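Local coordinates for protein acetyl-CoA acetyltransferase (Bacillus anthracis, PDB 3SS6) that probably joins two acetyl-CoA molecules into acetoacetyl-CoA, and runs the reverse thiolytic cleavage, as a tetrameric thiolase, at residues A[278-283]-A[387-392]. Sequence-based numbering, arbitrary orientation.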
ATOM      1  N   VAL A 278      46.091 -11.459  -4.598  1.00 16.85           N
ATOM      2  CA  VAL A 278      47.328 -10.767  -4.231  1.00 16.70           C
ATOM      3  C   VAL A 278      47.133  -9.375  -3.630  1.00 17.49           C
ATOM      4  O   VAL A 278      48.061  -8.834  -3.036  1.00 20.52           O
ATOM      5  CB  VAL A 278      48.348 -10.705  -5.390  1.00 23.80           C
ATOM      6  CG1 VAL A 278      48.787 -12.119  -5.791  1.00 26.94           C
ATOM      7  CG2 VAL A 278      47.782  -9.962  -6.567  1.00 23.99           C
ATOM      8  N   GLY A 279      45.937  -8.803  -3.774  1.00 16.79           N
ATOM      9  CA  GLY A 279      45.660  -7.496  -3.194  1.00 17.78           C
ATOM     10  C   GLY A 279      44.268  -6.990  -3.502  1.00 15.39           C
ATOM     11  O   GLY A 279      43.564  -7.552  -4.327  1.00 15.46           O
ATOM     12  N   TYR A 280      43.865  -5.930  -2.811  1.00 16.37           N
ATOM     13  CA  TYR A 280      42.585  -5.282  -3.069  1.00 15.45           C
ATOM     14  C   TYR A 280      42.652  -3.862  -2.562  1.00 15.43           C
ATOM     15  O   TYR A 280      43.464  -3.551  -1.680  1.00 18.17           O
ATOM     16  CB  TYR A 280      41.410  -6.042  -2.416  1.00 15.44           C
ATOM     17  CG  TYR A 280      41.705  -6.530  -1.013  1.00 16.90           C
ATOM     18  CD1 TYR A 280      41.528  -5.699   0.090  1.00 15.26           C
ATOM     19  CD2 TYR A 280      42.182  -7.818  -0.793  1.00 18.13           C
ATOM     20  CE1 TYR A 280      41.815  -6.145   1.366  1.00 17.25           C
ATOM     21  CE2 TYR A 280      42.468  -8.269   0.478  1.00 16.94           C
ATOM     22  CZ  TYR A 280      42.279  -7.425   1.558  1.00 17.62           C
ATOM     23  OH  TYR A 280      42.570  -7.852   2.836  1.00 20.92           O
ATOM     24  N   SER A 281      41.813  -2.990  -3.118  1.00 15.90           N
ATOM     25  CA  SER A 281      41.863  -1.583  -2.758  1.00 16.20           C
ATOM     26  C   SER A 281      40.498  -0.911  -2.889  1.00 17.71           C
ATOM     27  O   SER A 281      39.642  -1.356  -3.656  1.00 19.71           O
ATOM     28  CB  SER A 281      42.879  -0.864  -3.639  1.00 20.76           C
ATOM     29  OG  SER A 281      42.555  -1.068  -4.999  1.00 21.40           O
ATOM     30  N   VAL A 282      40.320   0.168  -2.133  1.00 17.11           N
ATOM     31  CA  VAL A 282      39.061   0.917  -2.104  1.00 16.53           C
ATOM     32  C   VAL A 282      39.384   2.410  -2.141  1.00 17.81           C
ATOM     33  O   VAL A 282      40.247   2.881  -1.396  1.00 22.20           O
ATOM     34  CB  VAL A 282      38.271   0.612  -0.806  1.00 18.67           C
ATOM     35  CG1 VAL A 282      37.007   1.453  -0.732  1.00 19.71           C
ATOM     36  CG2 VAL A 282      37.928  -0.873  -0.724  1.00 17.83           C
ATOM     37  N   ALA A 283      38.696   3.157  -2.999  1.00 16.39           N
ATOM     38  CA  ALA A 283      38.941   4.601  -3.093  1.00 17.47           C
ATOM     39  C   ALA A 283      37.627   5.374  -3.134  1.00 19.53           C
ATOM     40  O   ALA A 283      36.677   4.960  -3.794  1.00 21.29           O
ATOM     41  CB  ALA A 283      39.788   4.914  -4.335  1.00 21.27           C
ATOM     42  N   VAL A 387      36.326   0.057  -6.214  1.00 15.18           N
ATOM     43  CA  VAL A 387      36.943  -1.079  -5.542  1.00 15.22           C
ATOM     44  C   VAL A 387      37.673  -1.900  -6.591  1.00 14.65           C
ATOM     45  O   VAL A 387      37.193  -2.026  -7.710  1.00 14.69           O
ATOM     46  CB  VAL A 387      35.885  -1.942  -4.833  1.00 15.44           C
ATOM     47  CG1 VAL A 387      36.545  -3.084  -4.067  1.00 14.88           C
ATOM     48  CG2 VAL A 387      35.056  -1.072  -3.889  1.00 15.65           C
ATOM     49  N   ALA A 388      38.853  -2.416  -6.243  1.00 14.58           N
ATOM     50  CA  ALA A 388      39.617  -3.250  -7.170  1.00 15.95           C
ATOM     51  C   ALA A 388      40.198  -4.475  -6.473  1.00 16.30           C
ATOM     52  O   ALA A 388      40.612  -4.414  -5.307  1.00 18.70           O
ATOM     53  CB  ALA A 388      40.727  -2.439  -7.842  1.00 18.64           C
ATOM     54  N   LEU A 389      40.228  -5.583  -7.208  1.00 14.17           N
ATOM     55  CA  LEU A 389      40.704  -6.856  -6.699  1.00 14.40           C
ATOM     56  C   LEU A 389      41.772  -7.381  -7.652  1.00 14.50           C
ATOM     57  O   LEU A 389      41.588  -7.366  -8.869  1.00 15.20           O
ATOM     58  CB  LEU A 389      39.527  -7.842  -6.621  1.00 15.25           C
ATOM     59  CG  LEU A 389      39.842  -9.229  -6.065  1.00 16.56           C
ATOM     60  CD1 LEU A 389      40.345  -9.140  -4.632  1.00 16.71           C
ATOM     61  CD2 LEU A 389      38.594 -10.105  -6.148  1.00 16.13           C
ATOM     62  N   PHE A 390      42.897  -7.824  -7.095  1.00 13.76           N
ATOM     63  CA  PHE A 390      44.057  -8.226  -7.893  1.00 14.22           C
ATOM     64  C   PHE A 390      44.306  -9.705  -7.660  1.00 15.89           C
ATOM     65  O   PHE A 390      44.477 -10.131  -6.519  1.00 16.26           O
ATOM     66  CB  PHE A 390      45.278  -7.394  -7.492  1.00 14.77           C
ATOM     67  CG  PHE A 390      45.092  -5.928  -7.735  1.00 18.47           C
ATOM     68  CD1 PHE A 390      45.631  -5.324  -8.861  1.00 18.26           C
ATOM     69  CD2 PHE A 390      44.327  -5.165  -6.861  1.00 18.32           C
ATOM     70  CE1 PHE A 390      45.432  -3.964  -9.099  1.00 17.90           C
ATOM     71  CE2 PHE A 390      44.115  -3.810  -7.091  1.00 16.85           C
ATOM     72  CZ  PHE A 390      44.675  -3.205  -8.204  1.00 18.15           C
ATOM     73  N   ILE A 391      44.286 -10.488  -8.733  1.00 15.04           N
ATOM     74  CA  ILE A 391      44.406 -11.935  -8.602  1.00 15.46           C
ATOM     75  C   ILE A 391      45.438 -12.521  -9.560  1.00 17.65           C
ATOM     76  O   ILE A 391      45.803 -11.900 -10.567  1.00 17.85           O
ATOM     77  CB  ILE A 391      43.061 -12.648  -8.840  1.00 17.05           C
ATOM     78  CG1 ILE A 391      42.601 -12.455 -10.281  1.00 17.37           C
ATOM     79  CG2 ILE A 391      41.991 -12.154  -7.863  1.00 17.35           C
ATOM     80  CD1 ILE A 391      41.439 -13.359 -10.653  1.00 19.08           C
ATOM     81  N   GLU A 392      45.929 -13.708  -9.221  1.00 16.37           N
ATOM     82  CA  GLU A 392      46.797 -14.459 -10.130  1.00 16.85           C
ATOM     83  C   GLU A 392      46.212 -15.848 -10.298  1.00 17.91           C
ATOM     84  O   GLU A 392      46.010 -16.561  -9.318  1.00 17.38           O
ATOM     85  CB  GLU A 392      48.231 -14.548  -9.585  1.00 19.42           C
ATOM     86  CG  GLU A 392      48.931 -13.192  -9.558  1.00 21.89           C
ATOM     87  CD  GLU A 392      50.315 -13.224  -8.930  1.00 27.20           C
ATOM     88  OE1 GLU A 392      50.672 -14.220  -8.263  1.00 25.69           O
ATOM     89  OE2 GLU A 392      51.051 -12.231  -9.107  1.00 29.45           O
TER
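Phe390 lays the CD2 edge of its ring beside the backbone of Gly279, with CD2 3.6 Å from Gly279 O. Ser281 OG meets the same edge near the ring plane, 3.8 Å from CE2. With CG anti to the carbonyl carbon (chi1 -62°), the ring runs along strand 275-284 on the face it shares with Ser281. Gly279, paired with Phe390, has no side chain there to compete with the ring. Val278 CG2 packs 3.7 Å from Phe390 CB. The side chains of Val278 and Glu392 cross at about a right angle, with Val278 CG1 3.7 Å from Glu392 CD.

The strands are antiparallel. Ser281 and Ala388 form a hydrogen-bonded pair, with 2.9 Å from Ser281 N to Ala388 O and the return bond from Ala388 N to Ser281 O. Phe390 N donates to Gly279 O. Phe390 O takes a bond of 2.8 Å from Val278 N and a weak one from Gly279 N. Val278 and Gly279 thus face one residue, a classic beta bulge.

On the face of Tyr280, Leu389, Val282 and Val387, Leu389 CD1 reaches Tyr280 CB at 4.0 Å, approaching the ring obliquely. Tyr280 OH is hydrogen-bonded to Gln106 OE1 of helix 93-107, and Val109 of the second subunit packs on Tyr280. Helix 294-305 covers the Phe390 face, where Ser281 OG is hydrogen-bonded to Ala297 O.

Backbone bonds set the register of these C-terminal thiolase strands, while mainly apolar side chains join the sheet to helices on both faces.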